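Local coordinates for protein transcriptional regulator (Streptococcus dysgalactiae, PDB 5W4M) that acts as a quorum-sensing transcriptional regulator, a receptor for SHP peptide pheromones that probably binds DNA through an N-terminal helix-turn-helix domain, at residues 3-8 against 64-69; 75-80 against 106-111; 140-145 against 177-182; 166-171 against 182-187. The protein carries 1 engineered substitution. All coordinates share one frame; numbering follows the deposited sequence.

Interaction 1. Residues 3-8 against 64-69; sequences KELGKT and STHSKT
The imidazole of His66 is held edge-on by the start of the chain. Its NE2 accepts a hydrogen bond from the backbone Lys3 N at 3.0 Å, with the donor only 5° out of the ring plane. At its other ring nitrogen, Thr8 OG1 lies 2.8 Å from His66 ND1, also near the plane. Either atom could be the donor in that second bond. Two bonds in the plane fix the rotation of the ring.

One face of the imidazole takes the Leu5 side chain, which crosses the histidine at about a right angle. Leu5 CD2 stands 3.6 Å from the centroid of the His66 ring, a CH-pi contact offset toward the CD2/NE2 rim. His66 reaches helix 5-15 because its CG is anti to its own backbone N (chi1 170°). Thr8 uses both branches. The hydroxyl bonds the ring, while Thr8 CG2 packs 4.0 Å from Thr65 CG2 and also touches His66 CB. The Thr65 hydroxyl turns to Glu61 O and to Gln139 of the second subunit. Leu5 also packs on Ser45 of the second subunit, an engineered residue.

The contact closes the first helix of the helix-turn-helix domain onto the end of helix 59-66. Both ring nitrogens are engaged, one by a backbone N-H and one by a hydroxyl. With Leu5 on a face, the ring is fixed in tilt as well as rotation.

Interaction 2. Residues 75-80 against 106-111; sequences TLLSRV and STMIKA
Met108, Leu76 and Ile109 bury the most surface here. Leu76 points across from helix 72-85 and divides its two methyls between the other two residues. Its CD2 meets the methyl end of the thioether, with Leu76 CD2 3.8 Å from Met108 CE, and these two side chains reach toward each other tip to tip. Its other branch crosses the isoleucine at a slant, and Leu76 CD1 lies 3.6 Å from Ile109 CD1.

Met108 runs out extended from helix 103-114 and bends only at its last torsion (chi3 73°), which turns CE to the leucine. The same methyl comes within 4.3 Å of Leu77 CD2. Val80 adds a looser touch, with Val80 CG2 4.4 Å from Ile109 CG1.

The two helical segments run nearly parallel, 14° apart, with their axes 11.7 Å from each other. That spacing is wide, and long side chains bridge it. Leu95 of helix 89-98 packs on Leu76 and Val80, and Leu96 on Ile109, so the intervening helix covers one flank. Helix 142-150 touches Leu77 and Met108. All five touching residues are buried. The contact is wholly apolar, so its cohesion rests on van der Waals packing and the exclusion of water.

Interaction 3. Residues 140-145 against 177-182; sequences WGYYEI and NKTNKT
Asn180 reaches across to the start of helix 142-150 and lies against Tyr142. Its carbonyl oxygen meets the ring at the edge, in plane, with Asn180 OD1 3.4 Å from Tyr142 CD1. The ring and amide planes are 31° apart. Thr179 CG2 approaches the same edge, 4.2 Å from Tyr142 CE1. On the aliphatic side, Ile145 CD1 packs 4.0 Å from Asn180 CB.

The amide nitrogen looks to the other chain. Asn180 ND2 and the backbone Tyr142 N both bond Glu61 OE2 of the second subunit, so one carboxylate oxygen is shared by a side-chain amide and a helix N-terminal N-H.

Further out, each helix start is held by its own side-chain bond. Asn177 forms an Asx turn, and its OD1 takes both Thr179 N and Thr179 OG1. The hydroxyl bond is the shorter, with Thr179 OG1 2.6 Å from Asn177 OD1, in the carbonyl plane. At the N-cap of helix 142-150, Gly141 N gives a hydrogen bond of 2.9 Å to Glu144 OE2, half of a capping box. Lys16 of the second subunit pairs with the other oxygen of Glu144.

The site joins capped helix starts of the TPR-like C-terminal domain to Glu61 from the second subunit's helix-turn-helix region.

Interaction 4. Residues 166-171 against 182-187; sequences EMVTSF and TLVTQL
Val184 is the bump of this contact. It projects from helix 179-197 into a hollow lined by Met167, Val168 and Phe171 at the end of helix 157-169. Its two methyls go to different walls. Val184 CG1 sits 3.8 Å from Val168 CG2. The other methyl lies over one face of the phenyl ring, with Val184 CG2 4.2 Å from the Phe171 centroid and 18° off the ring normal. This CH-pi contact is offset toward the rim, nearest CG and CD1. Phe171 brings its ring there with CG between the backbone N and carbonyl carbon (chi1 77°), just past the end of its helix.

Met167 forms the third wall. It slides past Val184 in the opposite direction, and Met167 CG comes 4.0 Å from Val184 CG2. These two helices follow each other in the chain, and their packing is that of a helical hairpin in the TPR-like C-terminal domain. The loop from 170 to 178 joins them.

Beyond the valine, the bent end of Met167 laps over Leu187, crossing it at about a right angle. Met167 SD lies 3.7 Å from Leu187 CD2, and Met167 CE is 3.7 Å from Leu187 CB. Trp140 packs on Met167, and Ile145 of helix 142-150 touches Val184 and Leu187. Leu214 of helix 201-215 packs on Phe171. At the helix end, Ser170 OG folds back to Glu166 O at 2.6 Å.

How the interactions relate
Interaction 1 comes first along the chain, in the helix-turn-helix part. Interaction 2 follows in series, and helices 59-66 and 72-85 are consecutive. The centres of interactions 1 and 2 are 26 Å apart, and the two contacts do not touch. Interactions 3 and 4 come later and cross along the chain. They share Thr182 and helix 179-197, with centres 7 Å apart. They join through Trp140 with Met167 and Ser170, and through Ile145 with Val184 and Leu187. Interaction 2 meets interaction 3 where Leu77 packs on Tyr142. Interactions 2 to 4 thus form a continuous packed path. Interactions 1 and 3 both touch the second subunit: the helix-turn-helix part of one subunit meets the C-terminal domain of the other.

Interaction 1. Residues 3-8 against 64-69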
loop_
_atom_site.group_PDB
_atom_site.type_symbol
_atom_site.label_atom_id
_atom_site.label_comp_id
_atom_site.label_asym_id
_atom_site.label_seq_id
_atom_site.Cartn_x
_atom_site.Cartn_y
_atom_site.Cartn_z
ATOM N N LYS B 3 -21.707 0.389 -13.397
ATOM C CA LYS B 3 -22.273 -0.020 -14.677
ATOM C C LYS B 3 -22.028 1.046 -15.747
ATOM O O LYS B 3 -21.765 0.724 -16.907
ATOM C CB LYS B 3 -23.771 -0.304 -14.531
ATOM C CG LYS B 3 -24.530 -0.421 -15.844
ATOM C CD LYS B 3 -24.028 -1.580 -16.689
ATOM C CE LYS B 3 -24.326 -1.341 -18.159
ATOM N NZ LYS B 3 -25.706 -0.812 -18.350
ATOM N N GLU B 4 -22.109 2.317 -15.352
ATOM C CA GLU B 4 -21.837 3.428 -16.267
ATOM C C GLU B 4 -20.372 3.847 -16.133
ATOM O O GLU B 4 -20.035 4.930 -15.650
ATOM C CB GLU B 4 -22.780 4.593 -15.997
ATOM C CG GLU B 4 -24.130 4.201 -15.422
ATOM C CD GLU B 4 -24.905 3.252 -16.316
ATOM O OE1 GLU B 4 -24.691 3.273 -17.546
ATOM O OE2 GLU B 4 -25.735 2.487 -15.785
ATOM N N LEU B 5 -19.493 2.943 -16.574
ATOM C CA LEU B 5 -18.060 3.204 -16.497
ATOM C C LEU B 5 -17.671 4.439 -17.300
ATOM O O LEU B 5 -16.771 5.184 -16.896
ATOM C CB LEU B 5 -17.274 1.989 -16.991
ATOM C CG LEU B 5 -17.492 0.649 -16.289
ATOM C CD1 LEU B 5 -16.586 -0.413 -16.888
ATOM C CD2 LEU B 5 -17.237 0.780 -14.804
ATOM N N GLY B 6 -18.341 4.674 -18.431
ATOM C CA GLY B 6 -17.969 5.785 -19.287
ATOM C C GLY B 6 -18.248 7.142 -18.677
ATOM O O GLY B 6 -17.537 8.110 -18.966
ATOM N N LYS B 7 -19.282 7.239 -17.838
ATOM C CA LYS B 7 -19.577 8.507 -17.180
ATOM C C LYS B 7 -18.455 8.900 -16.229
ATOM O O LYS B 7 -18.089 10.077 -16.138
ATOM C CB LYS B 7 -20.910 8.415 -16.438
ATOM C CG LYS B 7 -22.070 7.929 -17.298
ATOM C CD LYS B 7 -22.860 9.092 -17.880
ATOM C CE LYS B 7 -24.138 8.610 -18.549
ATOM N NZ LYS B 7 -25.002 9.741 -18.997
ATOM N N THR B 8 -17.890 7.923 -15.516
ATOM C CA THR B 8 -16.758 8.203 -14.639
ATOM C C THR B 8 -15.510 8.541 -15.445
ATOM O O THR B 8 -14.792 9.496 -15.121
ATOM C CB THR B 8 -16.505 7.004 -13.726
ATOM O OG1 THR B 8 -17.666 6.767 -12.922
ATOM C CG2 THR B 8 -15.304 7.251 -12.824
ATOM N N SER B 64 -11.974 2.206 -7.993
ATOM C CA SER B 64 -12.331 2.784 -6.702
ATOM C C SER B 64 -13.076 4.109 -6.846
ATOM O O SER B 64 -13.801 4.498 -5.925
ATOM C CB SER B 64 -11.083 2.986 -5.843
ATOM O OG SER B 64 -10.394 4.167 -6.219
ATOM N N THR B 65 -12.911 4.810 -7.970
ATOM C CA THR B 65 -13.639 6.058 -8.184
ATOM C C THR B 65 -15.066 5.790 -8.642
ATOM O O THR B 65 -16.016 6.397 -8.137
ATOM C CB THR B 65 -12.918 6.930 -9.214
ATOM O OG1 THR B 65 -11.557 7.122 -8.817
ATOM C CG2 THR B 65 -13.596 8.285 -9.332
ATOM N N HIS B 66 -15.234 4.882 -9.602
ATOM C CA HIS B 66 -16.560 4.608 -10.142
ATOM C C HIS B 66 -17.392 3.765 -9.183
ATOM O O HIS B 66 -18.548 4.097 -8.896
ATOM C CB HIS B 66 -16.439 3.908 -11.496
ATOM C CG HIS B 66 -17.736 3.368 -12.010
ATOM N ND1 HIS B 66 -18.632 4.136 -12.722
ATOM C CD2 HIS B 66 -18.296 2.139 -11.903
ATOM C CE1 HIS B 66 -19.686 3.402 -13.035
ATOM N NE2 HIS B 66 -19.505 2.186 -12.552
ATOM N N SER B 67 -16.823 2.675 -8.682
ATOM C CA SER B 67 -17.591 1.725 -7.890
ATOM C C SER B 67 -17.854 2.278 -6.496
ATOM O O SER B 67 -16.938 2.752 -5.818
ATOM C CB SER B 67 -16.851 0.391 -7.801
ATOM O OG SER B 67 -17.741 -0.672 -7.514
ATOM N N LYS B 68 -19.115 2.229 -6.077
ATOM C CA LYS B 68 -19.488 2.498 -4.696
ATOM C C LYS B 68 -19.607 1.221 -3.877
ATOM O O LYS B 68 -19.962 1.286 -2.696
ATOM C CB LYS B 68 -20.804 3.281 -4.641
ATOM C CG LYS B 68 -20.619 4.787 -4.739
ATOM C CD LYS B 68 -21.863 5.531 -4.293
ATOM C CE LYS B 68 -21.500 6.719 -3.418
ATOM N NZ LYS B 68 -20.455 7.569 -4.050
ATOM N N THR B 69 -19.319 0.070 -4.477
ATOM C CA THR B 69 -19.327 -1.210 -3.792
ATOM C C THR B 69 -17.922 -1.796 -3.783
ATOM O O THR B 69 -17.114 -1.530 -4.678
ATOM C CB THR B 69 -20.303 -2.193 -4.460
ATOM O OG1 THR B 69 -20.048 -3.522 -3.988
ATOM C CG2 THR B 69 -20.153 -2.154 -5.971
#

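Interaction 2. Residues 75-80 against 106-111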
loop_
_atom_site.group_PDB
_atom_site.type_symbol
_atom_site.label_atom_id
_atom_site.label_comp_id
_atom_site.label_asym_id
_atom_site.label_seq_id
_atom_site.Cartn_x
_atom_site.Cartn_y
_atom_site.Cartn_z
ATOM N N THR B 75 -15.849 -6.506 1.225
ATOM C CA THR B 75 -17.106 -6.133 1.869
ATOM C C THR B 75 -17.287 -6.902 3.171
ATOM O O THR B 75 -17.669 -6.327 4.197
ATOM C CB THR B 75 -18.285 -6.389 0.930
ATOM O OG1 THR B 75 -18.122 -5.620 -0.268
ATOM C CG2 THR B 75 -19.595 -6.006 1.600
ATOM N N LEU B 76 -17.002 -8.206 3.145
ATOM C CA LEU B 76 -17.014 -9.000 4.368
ATOM C C LEU B 76 -15.989 -8.479 5.367
ATOM O O LEU B 76 -16.296 -8.294 6.549
ATOM C CB LEU B 76 -16.744 -10.468 4.033
ATOM C CG LEU B 76 -16.388 -11.354 5.228
ATOM C CD1 LEU B 76 -17.592 -11.510 6.140
ATOM C CD2 LEU B 76 -15.885 -12.707 4.763
ATOM N N LEU B 77 -14.760 -8.231 4.901
ATOM C CA LEU B 77 -13.697 -7.767 5.788
ATOM C C LEU B 77 -14.078 -6.469 6.486
ATOM O O LEU B 77 -13.843 -6.311 7.691
ATOM C CB LEU B 77 -12.400 -7.583 5.000
ATOM C CG LEU B 77 -11.325 -8.656 5.166
ATOM C CD1 LEU B 77 -10.018 -8.213 4.511
ATOM C CD2 LEU B 77 -11.110 -8.979 6.633
ATOM N N SER B 78 -14.655 -5.520 5.745
ATOM C CA SER B 78 -15.056 -4.257 6.354
ATOM C C SER B 78 -16.092 -4.481 7.446
ATOM O O SER B 78 -16.027 -3.861 8.514
ATOM C CB SER B 78 -15.599 -3.308 5.286
ATOM O OG SER B 78 -14.730 -3.257 4.167
ATOM N N ARG B 79 -17.050 -5.379 7.203
ATOM C CA ARG B 79 -18.082 -5.638 8.199
ATOM C C ARG B 79 -17.506 -6.318 9.436
ATOM O O ARG B 79 -17.852 -5.950 10.565
ATOM C CB ARG B 79 -19.205 -6.477 7.588
ATOM C CG ARG B 79 -20.042 -5.727 6.567
ATOM C CD ARG B 79 -21.222 -6.560 6.099
ATOM N NE ARG B 79 -22.153 -6.849 7.185
ATOM C CZ ARG B 79 -23.205 -7.656 7.073
ATOM N NH1 ARG B 79 -23.459 -8.260 5.918
ATOM N NH2 ARG B 79 -24.001 -7.863 8.114
ATOM N N VAL B 80 -16.628 -7.312 9.251
ATOM C CA VAL B 80 -16.008 -7.960 10.405
ATOM C C VAL B 80 -15.227 -6.945 11.224
ATOM O O VAL B 80 -15.307 -6.926 12.456
ATOM C CB VAL B 80 -15.098 -9.125 9.971
ATOM C CG1 VAL B 80 -14.609 -9.877 11.198
ATOM C CG2 VAL B 80 -15.812 -10.062 9.036
ATOM N N SER B 106 -16.764 -18.304 6.416
ATOM C CA SER B 106 -17.385 -18.636 7.698
ATOM C C SER B 106 -16.343 -19.043 8.726
ATOM O O SER B 106 -16.409 -18.623 9.888
ATOM C CB SER B 106 -18.406 -19.762 7.526
ATOM O OG SER B 106 -19.256 -19.520 6.423
ATOM N N THR B 107 -15.379 -19.875 8.322
ATOM C CA THR B 107 -14.324 -20.289 9.239
ATOM C C THR B 107 -13.550 -19.083 9.757
ATOM O O THR B 107 -13.220 -19.014 10.946
ATOM C CB THR B 107 -13.388 -21.282 8.545
ATOM O OG1 THR B 107 -14.119 -22.466 8.197
ATOM C CG2 THR B 107 -12.225 -21.658 9.452
ATOM N N MET B 108 -13.274 -18.111 8.882
ATOM C CA MET B 108 -12.575 -16.904 9.315
ATOM C C MET B 108 -13.404 -16.114 10.320
ATOM O O MET B 108 -12.879 -15.643 11.337
ATOM C CB MET B 108 -12.227 -16.036 8.105
ATOM C CG MET B 108 -11.374 -14.824 8.442
ATOM S SD MET B 108 -11.188 -13.673 7.064
ATOM C CE MET B 108 -12.815 -12.925 7.005
ATOM N N ILE B 109 -14.704 -15.959 10.054
ATOM C CA ILE B 109 -15.568 -15.237 10.984
ATOM C C ILE B 109 -15.594 -15.932 12.340
ATOM O O ILE B 109 -15.492 -15.280 13.387
ATOM C CB ILE B 109 -16.981 -15.086 10.394
ATOM C CG1 ILE B 109 -16.923 -14.280 9.096
ATOM C CG2 ILE B 109 -17.912 -14.423 11.405
ATOM C CD1 ILE B 109 -18.200 -14.331 8.288
ATOM N N LYS B 110 -15.712 -17.264 12.345
ATOM C CA LYS B 110 -15.727 -18.000 13.607
ATOM C C LYS B 110 -14.430 -17.800 14.381
ATOM O O LYS B 110 -14.449 -17.631 15.607
ATOM C CB LYS B 110 -15.964 -19.489 13.351
ATOM C CG LYS B 110 -17.336 -19.828 12.799
ATOM C CD LYS B 110 -17.697 -21.271 13.108
ATOM C CE LYS B 110 -18.983 -21.686 12.420
ATOM N NZ LYS B 110 -18.734 -22.233 11.060
ATOM N N ALA B 111 -13.290 -17.827 13.685
ATOM C CA ALA B 111 -12.010 -17.625 14.357
ATOM C C ALA B 111 -11.927 -16.236 14.974
ATOM O O ALA B 111 -11.497 -16.082 16.123
ATOM C CB ALA B 111 -10.860 -17.843 13.374
#

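Interaction 3. Residues 140-145 against 177-182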
loop_
_atom_site.group_PDB
_atom_site.type_symbol
_atom_site.label_atom_id
_atom_site.label_comp_id
_atom_site.label_asym_id
_atom_site.label_seq_id
_atom_site.Cartn_x
_atom_site.Cartn_y
_atom_site.Cartn_z
ATOM N N TRP B 140 0.153 -16.937 -3.551
ATOM C CA TRP B 140 -0.658 -16.318 -2.510
ATOM C C TRP B 140 -0.954 -14.862 -2.846
ATOM O O TRP B 140 -0.068 -14.109 -3.257
ATOM C CB TRP B 140 0.052 -16.386 -1.161
ATOM C CG TRP B 140 0.074 -17.741 -0.539
ATOM C CD1 TRP B 140 0.502 -18.900 -1.114
ATOM C CD2 TRP B 140 -0.319 -18.077 0.798
ATOM N NE1 TRP B 140 0.389 -19.939 -0.224
ATOM C CE2 TRP B 140 -0.112 -19.461 0.958
ATOM C CE3 TRP B 140 -0.836 -17.341 1.872
ATOM C CZ2 TRP B 140 -0.400 -20.128 2.148
ATOM C CZ3 TRP B 140 -1.115 -18.002 3.055
ATOM C CH2 TRP B 140 -0.898 -19.383 3.183
ATOM N N GLY B 141 -2.210 -14.469 -2.662
ATOM C CA GLY B 141 -2.613 -13.088 -2.831
ATOM C C GLY B 141 -3.249 -12.531 -1.572
ATOM O O GLY B 141 -3.206 -13.170 -0.516
ATOM N N TYR B 142 -3.848 -11.341 -1.680
ATOM C CA TYR B 142 -4.441 -10.691 -0.515
ATOM C C TYR B 142 -5.457 -11.599 0.171
ATOM O O TYR B 142 -5.528 -11.642 1.404
ATOM C CB TYR B 142 -5.078 -9.364 -0.941
ATOM C CG TYR B 142 -5.681 -8.538 0.180
ATOM C CD1 TYR B 142 -4.951 -7.540 0.814
ATOM C CD2 TYR B 142 -6.993 -8.735 0.581
ATOM C CE1 TYR B 142 -5.510 -6.779 1.832
ATOM C CE2 TYR B 142 -7.564 -7.978 1.584
ATOM C CZ TYR B 142 -6.822 -7.005 2.209
ATOM O OH TYR B 142 -7.409 -6.265 3.210
ATOM N N TYR B 143 -6.235 -12.346 -0.614
ATOM C CA TYR B 143 -7.228 -13.257 -0.051
ATOM C C TYR B 143 -6.575 -14.312 0.839
ATOM O O TYR B 143 -6.976 -14.502 1.994
ATOM C CB TYR B 143 -8.007 -13.915 -1.192
ATOM C CG TYR B 143 -9.122 -14.848 -0.777
ATOM C CD1 TYR B 143 -10.261 -14.367 -0.138
ATOM C CD2 TYR B 143 -9.056 -16.205 -1.059
ATOM C CE1 TYR B 143 -11.294 -15.220 0.225
ATOM C CE2 TYR B 143 -10.079 -17.062 -0.702
ATOM C CZ TYR B 143 -11.195 -16.567 -0.059
ATOM O OH TYR B 143 -12.211 -17.426 0.295
ATOM N N GLU B 144 -5.564 -15.011 0.313
ATOM C CA GLU B 144 -4.933 -16.083 1.079
ATOM C C GLU B 144 -4.190 -15.546 2.299
ATOM O O GLU B 144 -4.174 -16.201 3.349
ATOM C CB GLU B 144 -3.971 -16.883 0.192
ATOM C CG GLU B 144 -4.593 -17.749 -0.924
ATOM C CD GLU B 144 -5.233 -16.941 -2.041
ATOM O OE1 GLU B 144 -6.269 -17.376 -2.589
ATOM O OE2 GLU B 144 -4.707 -15.857 -2.360
ATOM N N ILE B 145 -3.577 -14.364 2.187
ATOM C CA ILE B 145 -2.822 -13.805 3.305
ATOM C C ILE B 145 -3.752 -13.449 4.461
ATOM O O ILE B 145 -3.471 -13.763 5.623
ATOM C CB ILE B 145 -2.006 -12.583 2.844
ATOM C CG1 ILE B 145 -0.976 -13.002 1.791
ATOM C CG2 ILE B 145 -1.321 -11.915 4.033
ATOM C CD1 ILE B 145 -0.400 -11.847 1.005
ATOM N N ASN B 177 2.565 -1.494 -5.345
ATOM C CA ASN B 177 1.597 -1.658 -4.262
ATOM C C ASN B 177 2.193 -2.617 -3.236
ATOM O O ASN B 177 2.185 -3.836 -3.438
ATOM C CB ASN B 177 0.260 -2.165 -4.800
ATOM C CG ASN B 177 -0.813 -2.248 -3.727
ATOM O OD1 ASN B 177 -0.573 -1.930 -2.561
ATOM N ND2 ASN B 177 -2.012 -2.670 -4.123
ATOM N N LYS B 178 2.693 -2.067 -2.131
ATOM C CA LYS B 178 3.373 -2.842 -1.102
ATOM C C LYS B 178 2.418 -3.449 -0.082
ATOM O O LYS B 178 2.880 -3.992 0.927
ATOM C CB LYS B 178 4.402 -1.969 -0.379
ATOM C CG LYS B 178 5.377 -1.269 -1.304
ATOM C CD LYS B 178 6.384 -2.247 -1.873
ATOM C CE LYS B 178 7.455 -1.523 -2.664
ATOM N NZ LYS B 178 8.576 -2.441 -2.977
ATOM N N THR B 179 1.107 -3.379 -0.325
ATOM C CA THR B 179 0.132 -3.835 0.662
ATOM C C THR B 179 0.350 -5.298 1.030
ATOM O O THR B 179 0.407 -5.647 2.214
ATOM C CB THR B 179 -1.288 -3.621 0.133
ATOM O OG1 THR B 179 -1.502 -2.226 -0.116
ATOM C CG2 THR B 179 -2.317 -4.112 1.144
ATOM N N ASN B 180 0.479 -6.172 0.029
ATOM C CA ASN B 180 0.624 -7.597 0.323
ATOM C C ASN B 180 1.974 -7.901 0.968
ATOM O O ASN B 180 2.057 -8.720 1.892
ATOM C CB ASN B 180 0.431 -8.425 -0.950
ATOM C CG ASN B 180 -1.022 -8.465 -1.415
ATOM O OD1 ASN B 180 -1.928 -7.998 -0.722
ATOM N ND2 ASN B 180 -1.248 -9.039 -2.594
ATOM N N LYS B 181 3.044 -7.258 0.498
ATOM C CA LYS B 181 4.361 -7.490 1.088
ATOM C C LYS B 181 4.388 -7.079 2.558
ATOM O O LYS B 181 5.031 -7.739 3.385
ATOM C CB LYS B 181 5.425 -6.734 0.291
ATOM C CG LYS B 181 6.858 -7.021 0.708
ATOM C CD LYS B 181 7.838 -6.215 -0.140
ATOM C CE LYS B 181 9.277 -6.523 0.234
ATOM N NZ LYS B 181 10.242 -5.753 -0.600
ATOM N N THR B 182 3.683 -6.000 2.905
ATOM C CA THR B 182 3.652 -5.544 4.290
ATOM C C THR B 182 2.925 -6.541 5.188
ATOM O O THR B 182 3.393 -6.846 6.291
ATOM C CB THR B 182 2.998 -4.160 4.361
ATOM O OG1 THR B 182 3.813 -3.209 3.660
ATOM C CG2 THR B 182 2.825 -3.705 5.809
#

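Interaction 4. Residues 166-171 against 182-187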
loop_
_atom_site.group_PDB
_atom_site.type_symbol
_atom_site.label_atom_id
_atom_site.label_comp_id
_atom_site.label_asym_id
_atom_site.label_seq_id
_atom_site.Cartn_x
_atom_site.Cartn_y
_atom_site.Cartn_z
ATOM N N GLU B 166 5.168 -21.371 2.825
ATOM C CA GLU B 166 4.547 -21.322 1.506
ATOM C C GLU B 166 4.159 -19.895 1.133
ATOM O O GLU B 166 4.490 -19.418 0.041
ATOM C CB GLU B 166 3.326 -22.242 1.466
ATOM C CG GLU B 166 3.670 -23.722 1.432
ATOM C CD GLU B 166 3.939 -24.227 0.029
ATOM O OE1 GLU B 166 3.144 -23.910 -0.884
ATOM O OE2 GLU B 166 4.949 -24.938 -0.164
ATOM N N MET B 167 3.448 -19.202 2.030
ATOM C CA MET B 167 3.052 -17.820 1.769
ATOM C C MET B 167 4.261 -16.960 1.442
ATOM O O MET B 167 4.284 -16.230 0.444
ATOM C CB MET B 167 2.326 -17.243 2.986
ATOM C CG MET B 167 2.265 -15.718 2.971
ATOM S SD MET B 167 1.649 -14.985 4.497
ATOM C CE MET B 167 2.991 -15.359 5.622
ATOM N N VAL B 168 5.284 -17.050 2.281
ATOM C CA VAL B 168 6.458 -16.205 2.151
ATOM C C VAL B 168 7.243 -16.536 0.880
ATOM O O VAL B 168 7.846 -15.648 0.264
ATOM C CB VAL B 168 7.258 -16.362 3.456
ATOM C CG1 VAL B 168 8.619 -15.849 3.340
ATOM C CG2 VAL B 168 6.528 -15.641 4.590
ATOM N N THR B 169 7.204 -17.796 0.435
ATOM C CA THR B 169 7.906 -18.197 -0.784
ATOM C C THR B 169 7.134 -17.842 -2.053
ATOM O O THR B 169 7.747 -17.506 -3.075
ATOM C CB THR B 169 8.190 -19.706 -0.753
ATOM O OG1 THR B 169 9.196 -19.987 0.225
ATOM C CG2 THR B 169 8.659 -20.219 -2.104
ATOM N N SER B 170 5.802 -17.896 -2.018
ATOM C CA SER B 170 4.993 -17.788 -3.229
ATOM C C SER B 170 3.872 -16.764 -3.042
ATOM O O SER B 170 2.689 -17.098 -3.076
ATOM C CB SER B 170 4.416 -19.149 -3.607
ATOM O OG SER B 170 3.915 -19.821 -2.462
ATOM N N PHE B 171 4.241 -15.499 -2.859
ATOM C CA PHE B 171 3.266 -14.418 -2.821
ATOM C C PHE B 171 3.547 -13.435 -3.949
ATOM O O PHE B 171 4.706 -13.195 -4.308
ATOM C CB PHE B 171 3.249 -13.705 -1.453
ATOM C CG PHE B 171 4.392 -12.752 -1.229
ATOM C CD1 PHE B 171 4.254 -11.400 -1.513
ATOM C CD2 PHE B 171 5.589 -13.200 -0.694
ATOM C CE1 PHE B 171 5.297 -10.519 -1.294
ATOM C CE2 PHE B 171 6.637 -12.322 -0.468
ATOM C CZ PHE B 171 6.493 -10.980 -0.772
ATOM N N THR B 182 3.683 -6.000 2.905
ATOM C CA THR B 182 3.652 -5.544 4.290
ATOM C C THR B 182 2.925 -6.541 5.188
ATOM O O THR B 182 3.393 -6.846 6.291
ATOM C CB THR B 182 2.998 -4.160 4.361
ATOM O OG1 THR B 182 3.813 -3.209 3.660
ATOM C CG2 THR B 182 2.825 -3.705 5.809
ATOM N N LEU B 183 1.789 -7.072 4.727
ATOM C CA LEU B 183 1.058 -8.057 5.518
ATOM C C LEU B 183 1.850 -9.349 5.673
ATOM O O LEU B 183 1.851 -9.956 6.750
ATOM C CB LEU B 183 -0.301 -8.344 4.882
ATOM C CG LEU B 183 -1.250 -7.158 4.725
ATOM C CD1 LEU B 183 -2.085 -7.313 3.462
ATOM C CD2 LEU B 183 -2.137 -7.020 5.957
ATOM N N VAL B 184 2.513 -9.799 4.604
ATOM C CA VAL B 184 3.370 -10.976 4.715
ATOM C C VAL B 184 4.421 -10.760 5.794
ATOM O O VAL B 184 4.691 -11.655 6.606
ATOM C CB VAL B 184 4.012 -11.302 3.352
ATOM C CG1 VAL B 184 5.140 -12.319 3.515
ATOM C CG2 VAL B 184 2.963 -11.814 2.383
ATOM N N THR B 185 5.011 -9.563 5.834
ATOM C CA THR B 185 6.002 -9.246 6.859
ATOM C C THR B 185 5.403 -9.361 8.254
ATOM O O THR B 185 6.007 -9.954 9.154
ATOM C CB THR B 185 6.557 -7.840 6.635
ATOM O OG1 THR B 185 6.980 -7.711 5.273
ATOM C CG2 THR B 185 7.739 -7.585 7.558
ATOM N N GLN B 186 4.207 -8.800 8.448
ATOM C CA GLN B 186 3.559 -8.869 9.755
ATOM C C GLN B 186 3.263 -10.309 10.153
ATOM O O GLN B 186 3.461 -10.692 11.312
ATOM C CB GLN B 186 2.280 -8.036 9.748
ATOM C CG GLN B 186 2.522 -6.561 9.465
ATOM C CD GLN B 186 1.236 -5.780 9.272
ATOM O OE1 GLN B 186 0.141 -6.342 9.320
ATOM N NE2 GLN B 186 1.363 -4.473 9.055
ATOM N N LEU B 187 2.800 -11.127 9.204
ATOM C CA LEU B 187 2.519 -12.524 9.520
ATOM C C LEU B 187 3.798 -13.307 9.796
ATOM O O LEU B 187 3.800 -14.210 10.639
ATOM C CB LEU B 187 1.726 -13.173 8.385
ATOM C CG LEU B 187 0.197 -13.145 8.505
ATOM C CD1 LEU B 187 -0.331 -11.721 8.626
ATOM C CD2 LEU B 187 -0.446 -13.851 7.323
#